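Local coordinates for Atg5 (Kluyveromyces marxianus, PDB 3VQI), which takes part in autophagic vesicle formation and cytoplasm-to-vacuole transport, serving as the ubiquitin-fold partner to which Atg12 is conjugated, at residues D45-L48 against G49-L52; K140-W143 against R144-K148; S178-R181 against S182-M185. All blocks are in the same frame, centred on the assembly; numbering follows the deposited sequence.

How the contacts relate
Followed from the N terminus, the three contacts come in series, and none nests within or crosses another. Each is local. Contact 1 ends the loop after strand 37-43 and opens helix 48-59 in the first ubiquitin-like domain. Contact 2 spans successive turns of helix 135-155, and contact 3 turns the chain from helix 166-178 into helix 181-189; both belong to the alpha-helical bundle region. Contact 1 touches each of the others: Y47 OH packs 3.5 Å from W143 CD1, and R179 NH2 gives a weak hydrogen bond to D45 O. The loop at 45-48 therefore joins the ubiquitin-like domain to the bundle, whereas contacts 2 and 3 do not touch.

Contact 1: residues D45-L48 against G49-L52; sequences DAYL and GFYL
Y47 and F50 meet in an edge-to-face aromatic pair where the loop after strand 37-43 winds into helix 48-59, the edge of the Y47 ring pointing at the face of F50. The ring planes stand 86° apart, and Y47 CD2 lies 4.0 Å from F50 CZ. F50 has CG anti to its carbonyl carbon (chi1 -69°), which swings the ring back over the loop, so that Y47 CB sits above its centre in a CH-pi contact, 4.2 Å from the ring centroid. A46 adds apolar packing: its CB lies 3.9 Å from F50 CD2 and also touches Y51, and a methyl is small enough to sit in the corner formed by F50 and Y51. Replacing F50 by an alanine removes the ring, and the Y47 edge would probably be left without its facing partner, with a gap beside A46.

Backbone hydrogen bonds start the helix. F50 N donates to Y47 O at 2.7 Å, and Y51 N to L48 O at 2.8 Å; these i to i+3 bonds form a tight first turn, and the i to i+4 bond from L52 N to L48 O is weak. G49 N, at the start of the helix, bonds a HEPES molecule, probably from the crystallisation liquor.

Y51 OH is hydrogen-bonded to L43 N, tying the helix back to strand 37-43, where M42 packs on L48 and Y51. On the bundle side, I139 of helix 135-155 touches both Y47 and F50, while I176 and L177 of helix 166-178 touch F50.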
loop_
_atom_site.group_PDB
_atom_site.type_symbol
_atom_site.label_atom_id
_atom_site.label_comp_id
_atom_site.label_asym_id
_atom_site.label_seq_id
_atom_site.Cartn_x
_atom_site.Cartn_y
_atom_site.Cartn_z
ATOM N N ASP A 45 -5.982 -1.477 1.992
ATOM C CA ASP A 45 -5.790 -0.366 1.091
ATOM C C ASP A 45 -5.785 0.944 1.845
ATOM O O ASP A 45 -6.707 1.754 1.739
ATOM C CB ASP A 45 -6.868 -0.368 0.014
ATOM C CG ASP A 45 -6.320 -0.758 -1.338
ATOM O OD1 ASP A 45 -5.360 -0.102 -1.790
ATOM O OD2 ASP A 45 -6.839 -1.715 -1.947
ATOM N N ALA A 46 -4.723 1.127 2.612
ATOM C CA ALA A 46 -4.494 2.314 3.417
ATOM C C ALA A 46 -2.981 2.380 3.483
ATOM O O ALA A 46 -2.302 1.534 2.905
ATOM C CB ALA A 46 -5.068 2.123 4.804
ATOM N N TYR A 47 -2.447 3.368 4.185
ATOM C CA TYR A 47 -1.004 3.491 4.303
ATOM C C TYR A 47 -0.553 3.303 5.748
ATOM O O TYR A 47 -1.219 3.787 6.671
ATOM C CB TYR A 47 -0.563 4.857 3.787
ATOM C CG TYR A 47 -0.594 4.960 2.286
ATOM C CD1 TYR A 47 0.368 4.316 1.514
ATOM C CD2 TYR A 47 -1.568 5.717 1.636
ATOM C CE1 TYR A 47 0.370 4.423 0.128
ATOM C CE2 TYR A 47 -1.576 5.833 0.242
ATOM C CZ TYR A 47 -0.600 5.183 -0.504
ATOM O OH TYR A 47 -0.578 5.298 -1.866
ATOM N N LEU A 48 0.564 2.593 5.936
ATOM C CA LEU A 48 1.102 2.355 7.277
ATOM C C LEU A 48 1.200 3.654 8.023
ATOM O O LEU A 48 0.934 3.725 9.228
ATOM C CB LEU A 48 2.494 1.723 7.206
ATOM C CG LEU A 48 2.498 0.198 7.169
ATOM C CD1 LEU A 48 3.920 -0.330 7.021
ATOM C CD2 LEU A 48 1.864 -0.304 8.451
ATOM N N GLY A 49 1.574 4.696 7.292
ATOM C CA GLY A 49 1.708 6.007 7.893
ATOM C C GLY A 49 0.441 6.510 8.551
ATOM O O GLY A 49 0.524 7.344 9.456
ATOM N N PHE A 50 -0.730 6.042 8.117
ATOM C CA PHE A 50 -1.969 6.513 8.734
ATOM C C PHE A 50 -2.020 6.014 10.168
ATOM O O PHE A 50 -2.664 6.622 11.025
ATOM C CB PHE A 50 -3.229 5.981 8.025
ATOM C CG PHE A 50 -3.470 6.532 6.642
ATOM C CD1 PHE A 50 -2.941 7.747 6.242
ATOM C CD2 PHE A 50 -4.290 5.840 5.757
ATOM C CE1 PHE A 50 -3.235 8.277 4.970
ATOM C CE2 PHE A 50 -4.599 6.353 4.483
ATOM C CZ PHE A 50 -4.069 7.571 4.089
ATOM N N TYR A 51 -1.346 4.897 10.431
ATOM C CA TYR A 51 -1.376 4.301 11.767
ATOM C C TYR A 51 -0.245 4.716 12.704
ATOM O O TYR A 51 -0.325 4.474 13.910
ATOM C CB TYR A 51 -1.407 2.776 11.642
ATOM C CG TYR A 51 -2.588 2.268 10.862
ATOM C CD1 TYR A 51 -3.830 2.104 11.467
ATOM C CD2 TYR A 51 -2.483 2.005 9.497
ATOM C CE1 TYR A 51 -4.948 1.695 10.732
ATOM C CE2 TYR A 51 -3.594 1.595 8.746
ATOM C CZ TYR A 51 -4.826 1.442 9.372
ATOM O OH TYR A 51 -5.924 1.028 8.642
ATOM N N LEU A 52 0.788 5.350 12.153
ATOM C CA LEU A 52 1.950 5.782 12.926
ATOM C C LEU A 52 1.669 6.487 14.256
ATOM O O LEU A 52 2.047 5.979 15.305
ATOM C CB LEU A 52 2.859 6.667 12.068
ATOM C CG LEU A 52 4.349 6.312 12.065
ATOM C CD1 LEU A 52 5.158 7.527 11.641
ATOM C CD2 LEU A 52 4.773 5.859 13.440
#

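Contact 2: residues K140-W143 against R144-K148; sequences KDYW and RHQWK
W143 and W147 lie one turn apart on helix 135-155, in the alpha-helical bundle region, and form an offset edge-to-face pair. The five-membered rings are inclined at 73°, and the pyrrole edge of W147 comes over one face of W143, with W147 CD1 3.6 Å from W143 CE2. With CG anti to the backbone N (chi1 173°), W143 lays its indole beside the following turn, where W147 can reach it. Both indole NE1 atoms donate to I265 O, so the pair is fixed by polar bonds as well as by the ring contact; F172 of helix 166-178 meets both rings. Tryptophan suits both positions, offering a broad apolar face and one N-H for the carbonyl of I265.

Y142 and Q146 repeat the one-turn spacing on another side. The Q146 chain bends at chi2, bringing NE2 over one face of the Y142 ring, 3.0 Å from Y142 CE1 and nearer the rim than the centre, the amide and ring planes 31° apart, while OE1 takes a hydrogen bond from R203. D141 and H145 run side by side, and the carbonyl oxygen D141 O lies over a face of the imidazole. Y142 O accepts twice from one residue: from Q146 N at 3.0 Å in the carbonyl plane, and from Q146 NE2 at 3.3 Å, standing above that plane.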
loop_
_atom_site.group_PDB
_atom_site.type_symbol
_atom_site.label_atom_id
_atom_site.label_comp_id
_atom_site.label_asym_id
_atom_site.label_seq_id
_atom_site.Cartn_x
_atom_site.Cartn_y
_atom_site.Cartn_z
ATOM N N LYS A 140 -0.597 12.451 1.389
ATOM C CA LYS A 140 -1.543 12.976 0.412
ATOM C C LYS A 140 -0.790 13.282 -0.887
ATOM O O LYS A 140 -1.073 12.696 -1.932
ATOM C CB LYS A 140 -2.182 14.242 0.989
ATOM C CG LYS A 140 -3.366 14.833 0.223
ATOM C CD LYS A 140 -3.882 16.041 1.002
ATOM C CE LYS A 140 -4.971 16.817 0.276
ATOM N NZ LYS A 140 -5.445 17.939 1.155
ATOM N N ASP A 141 0.179 14.188 -0.807
ATOM C CA ASP A 141 0.975 14.563 -1.967
ATOM C C ASP A 141 1.476 13.378 -2.755
ATOM O O ASP A 141 1.368 13.353 -3.980
ATOM C CB ASP A 141 2.186 15.380 -1.551
ATOM C CG ASP A 141 1.939 16.849 -1.632
ATOM O OD1 ASP A 141 1.113 17.358 -0.838
ATOM O OD2 ASP A 141 2.571 17.492 -2.501
ATOM N N TYR A 142 2.036 12.396 -2.061
ATOM C CA TYR A 142 2.564 11.231 -2.745
ATOM C C TYR A 142 1.464 10.420 -3.397
ATOM O O TYR A 142 1.557 10.081 -4.573
ATOM C CB TYR A 142 3.374 10.365 -1.778
ATOM C CG TYR A 142 4.004 9.132 -2.395
ATOM C CD1 TYR A 142 3.329 7.912 -2.416
ATOM C CD2 TYR A 142 5.293 9.180 -2.931
ATOM C CE1 TYR A 142 3.921 6.766 -2.950
ATOM C CE2 TYR A 142 5.899 8.042 -3.471
ATOM C CZ TYR A 142 5.211 6.841 -3.476
ATOM O OH TYR A 142 5.813 5.717 -4.002
ATOM N N TRP A 143 0.429 10.094 -2.634
ATOM C CA TRP A 143 -0.693 9.338 -3.177
ATOM C C TRP A 143 -1.216 10.076 -4.425
ATOM O O TRP A 143 -1.500 9.468 -5.459
ATOM C CB TRP A 143 -1.796 9.242 -2.128
ATOM C CG TRP A 143 -3.062 8.636 -2.626
ATOM C CD1 TRP A 143 -3.302 7.317 -2.872
ATOM C CD2 TRP A 143 -4.279 9.329 -2.921
ATOM N NE1 TRP A 143 -4.598 7.144 -3.296
ATOM C CE2 TRP A 143 -5.219 8.363 -3.334
ATOM C CE3 TRP A 143 -4.665 10.674 -2.874
ATOM C CZ2 TRP A 143 -6.525 8.698 -3.695
ATOM C CZ3 TRP A 143 -5.967 11.006 -3.235
ATOM C CH2 TRP A 143 -6.881 10.020 -3.637
ATOM N N ARG A 144 -1.328 11.397 -4.311
ATOM C CA ARG A 144 -1.799 12.238 -5.410
ATOM C C ARG A 144 -0.992 11.953 -6.673
ATOM O O ARG A 144 -1.530 11.518 -7.695
ATOM C CB ARG A 144 -1.632 13.718 -5.056
ATOM C CG ARG A 144 -2.557 14.618 -5.837
ATOM C CD ARG A 144 -2.027 16.034 -6.000
ATOM N NE ARG A 144 -3.075 16.985 -6.396
ATOM C CZ ARG A 144 -3.985 16.780 -7.354
ATOM N NH1 ARG A 144 -4.005 15.645 -8.047
ATOM N NH2 ARG A 144 -4.890 17.716 -7.622
ATOM N N HIS A 145 0.311 12.208 -6.581
ATOM C CA HIS A 145 1.229 12.003 -7.696
ATOM C C HIS A 145 1.221 10.572 -8.220
ATOM O O HIS A 145 1.558 10.321 -9.368
ATOM C CB HIS A 145 2.645 12.439 -7.296
ATOM C CG HIS A 145 2.735 13.879 -6.874
ATOM N ND1 HIS A 145 2.019 14.884 -7.498
ATOM C CD2 HIS A 145 3.462 14.485 -5.905
ATOM C CE1 HIS A 145 2.302 16.043 -6.929
ATOM N NE2 HIS A 145 3.174 15.831 -5.960
ATOM N N GLN A 146 0.810 9.628 -7.393
ATOM C CA GLN A 146 0.743 8.256 -7.854
ATOM C C GLN A 146 -0.402 8.173 -8.859
ATOM O O GLN A 146 -0.280 7.540 -9.905
ATOM C CB GLN A 146 0.485 7.308 -6.685
ATOM C CG GLN A 146 1.408 6.114 -6.663
ATOM C CD GLN A 146 2.868 6.526 -6.601
ATOM O OE1 GLN A 146 3.710 5.974 -7.302
ATOM N NE2 GLN A 146 3.171 7.500 -5.758
ATOM N N TRP A 147 -1.526 8.812 -8.539
ATOM C CA TRP A 147 -2.680 8.798 -9.436
ATOM C C TRP A 147 -2.389 9.637 -10.664
ATOM O O TRP A 147 -2.763 9.287 -11.782
ATOM C CB TRP A 147 -3.930 9.333 -8.730
ATOM C CG TRP A 147 -4.755 8.238 -8.166
ATOM C CD1 TRP A 147 -4.822 7.854 -6.865
ATOM C CD2 TRP A 147 -5.560 7.313 -8.905
ATOM N NE1 TRP A 147 -5.615 6.739 -6.743
ATOM C CE2 TRP A 147 -6.083 6.385 -7.981
ATOM C CE3 TRP A 147 -5.893 7.179 -10.262
ATOM C CZ2 TRP A 147 -6.925 5.327 -8.366
ATOM C CZ3 TRP A 147 -6.733 6.127 -10.649
ATOM C CH2 TRP A 147 -7.238 5.215 -9.699
ATOM N N LYS A 148 -1.710 10.751 -10.436
ATOM C CA LYS A 148 -1.338 11.648 -11.505
ATOM C C LYS A 148 -0.508 10.825 -12.475
ATOM O O LYS A 148 -0.333 11.210 -13.627
ATOM C CB LYS A 148 -0.508 12.802 -10.935
ATOM C CG LYS A 148 -0.330 14.008 -11.857
ATOM C CD LYS A 148 0.141 15.221 -11.047
ATOM C CE LYS A 148 0.168 16.505 -11.870
ATOM N NZ LYS A 148 0.443 17.686 -10.994
#

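Contact 3: residues S178-R181 against S182-M185; sequences SRNR and SDFM
An asparagine N-cap begins helix 181-189: helix 166-178 ends at S178, and R179, with positive phi, turns the chain into the cap. The first torsion of N180 (chi1 -176°) sets CG beside the carbonyl carbon and carries the amide toward the first turn, where OD1 accepts from D183 N at 3.0 Å. The bond is fairly straight at hydrogen (157°), though its donor stands well above the carbonyl plane of the amide. Asparagine suits the place because its short side chain carries an oxygen back to a backbone N-H of the first turn.

Regular helix follows: F184 N donates to N180 O at 3.1 Å, and M185 N to R181 O at 2.8 Å. R181 and M185 point the same way side by side, and the arginine sets the edge of its guanidinium against the M185 methyl, CE, with M185 CG 3.7 Å from R181 NH2. The same arginine packs next to R8 of helix 6-12 and makes a long, weak ion pair with E5. F184 turns inward to meet W12 and F172. D183, near the positive end of the helix dipole, would probably have its negative charge stabilised there.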
loop_
_atom_site.group_PDB
_atom_site.type_symbol
_atom_site.label_atom_id
_atom_site.label_comp_id
_atom_site.label_asym_id
_atom_site.label_seq_id
_atom_site.Cartn_x
_atom_site.Cartn_y
_atom_site.Cartn_z
ATOM N N SER A 178 -12.396 8.271 5.033
ATOM C CA SER A 178 -13.730 7.994 5.559
ATOM C C SER A 178 -14.248 6.629 5.159
ATOM O O SER A 178 -15.250 6.157 5.696
ATOM C CB SER A 178 -14.728 9.049 5.083
ATOM O OG SER A 178 -15.050 8.863 3.715
ATOM N N ARG A 179 -13.568 5.999 4.212
ATOM C CA ARG A 179 -13.987 4.693 3.754
ATOM C C ARG A 179 -15.321 4.782 2.999
ATOM O O ARG A 179 -16.116 3.847 3.001
ATOM C CB ARG A 179 -14.093 3.737 4.943
ATOM C CG ARG A 179 -12.753 3.392 5.579
ATOM C CD ARG A 179 -11.973 2.457 4.679
ATOM N NE ARG A 179 -10.892 3.127 3.962
ATOM C CZ ARG A 179 -10.194 2.567 2.975
ATOM N NH1 ARG A 179 -10.460 1.327 2.582
ATOM N NH2 ARG A 179 -9.220 3.243 2.386
ATOM N N ASN A 180 -15.570 5.929 2.369
ATOM C CA ASN A 180 -16.776 6.088 1.570
ATOM C C ASN A 180 -16.434 5.589 0.183
ATOM O O ASN A 180 -15.841 6.310 -0.640
ATOM C CB ASN A 180 -17.217 7.538 1.453
ATOM C CG ASN A 180 -18.527 7.676 0.705
ATOM O OD1 ASN A 180 -18.859 6.843 -0.136
ATOM N ND2 ASN A 180 -19.275 8.734 1.004
ATOM N N ARG A 181 -16.835 4.355 -0.089
ATOM C CA ARG A 181 -16.538 3.714 -1.370
ATOM C C ARG A 181 -17.153 4.281 -2.625
ATOM O O ARG A 181 -16.479 4.403 -3.635
ATOM C CB ARG A 181 -16.883 2.244 -1.296
ATOM C CG ARG A 181 -15.766 1.369 -1.751
ATOM C CD ARG A 181 -16.310 0.046 -2.216
ATOM N NE ARG A 181 -16.407 -0.071 -3.679
ATOM C CZ ARG A 181 -17.422 -0.650 -4.315
ATOM N NH1 ARG A 181 -18.430 -1.144 -3.609
ATOM N NH2 ARG A 181 -17.410 -0.760 -5.641
ATOM N N SER A 182 -18.439 4.598 -2.564
ATOM C CA SER A 182 -19.145 5.165 -3.711
ATOM C C SER A 182 -18.498 6.495 -4.058
ATOM O O SER A 182 -18.393 6.871 -5.231
ATOM C CB SER A 182 -20.625 5.363 -3.373
ATOM O OG SER A 182 -21.195 4.129 -2.968
ATOM N N ASP A 183 -18.060 7.204 -3.023
ATOM C CA ASP A 183 -17.399 8.482 -3.224
ATOM C C ASP A 183 -16.083 8.253 -3.956
ATOM O O ASP A 183 -15.696 9.034 -4.824
ATOM C CB ASP A 183 -17.133 9.156 -1.881
ATOM C CG ASP A 183 -18.307 9.993 -1.399
ATOM O OD1 ASP A 183 -19.462 9.705 -1.801
ATOM O OD2 ASP A 183 -18.071 10.933 -0.607
ATOM N N PHE A 184 -15.398 7.168 -3.601
ATOM C CA PHE A 184 -14.125 6.832 -4.216
ATOM C C PHE A 184 -14.328 6.427 -5.676
ATOM O O PHE A 184 -13.742 7.030 -6.578
ATOM C CB PHE A 184 -13.439 5.702 -3.424
ATOM C CG PHE A 184 -12.143 5.239 -4.028
ATOM C CD1 PHE A 184 -12.106 4.107 -4.840
ATOM C CD2 PHE A 184 -10.971 5.966 -3.833
ATOM C CE1 PHE A 184 -10.926 3.706 -5.453
ATOM C CE2 PHE A 184 -9.784 5.578 -4.437
ATOM C CZ PHE A 184 -9.760 4.444 -5.252
ATOM N N MET A 185 -15.165 5.418 -5.908
ATOM C CA MET A 185 -15.441 4.950 -7.271
ATOM C C MET A 185 -15.925 6.098 -8.156
ATOM O O MET A 185 -15.640 6.140 -9.349
ATOM C CB MET A 185 -16.509 3.845 -7.262
ATOM C CG MET A 185 -16.114 2.578 -6.521
ATOM S SD MET A 185 -14.689 1.734 -7.258
ATOM C CE MET A 185 -15.514 0.715 -8.526
#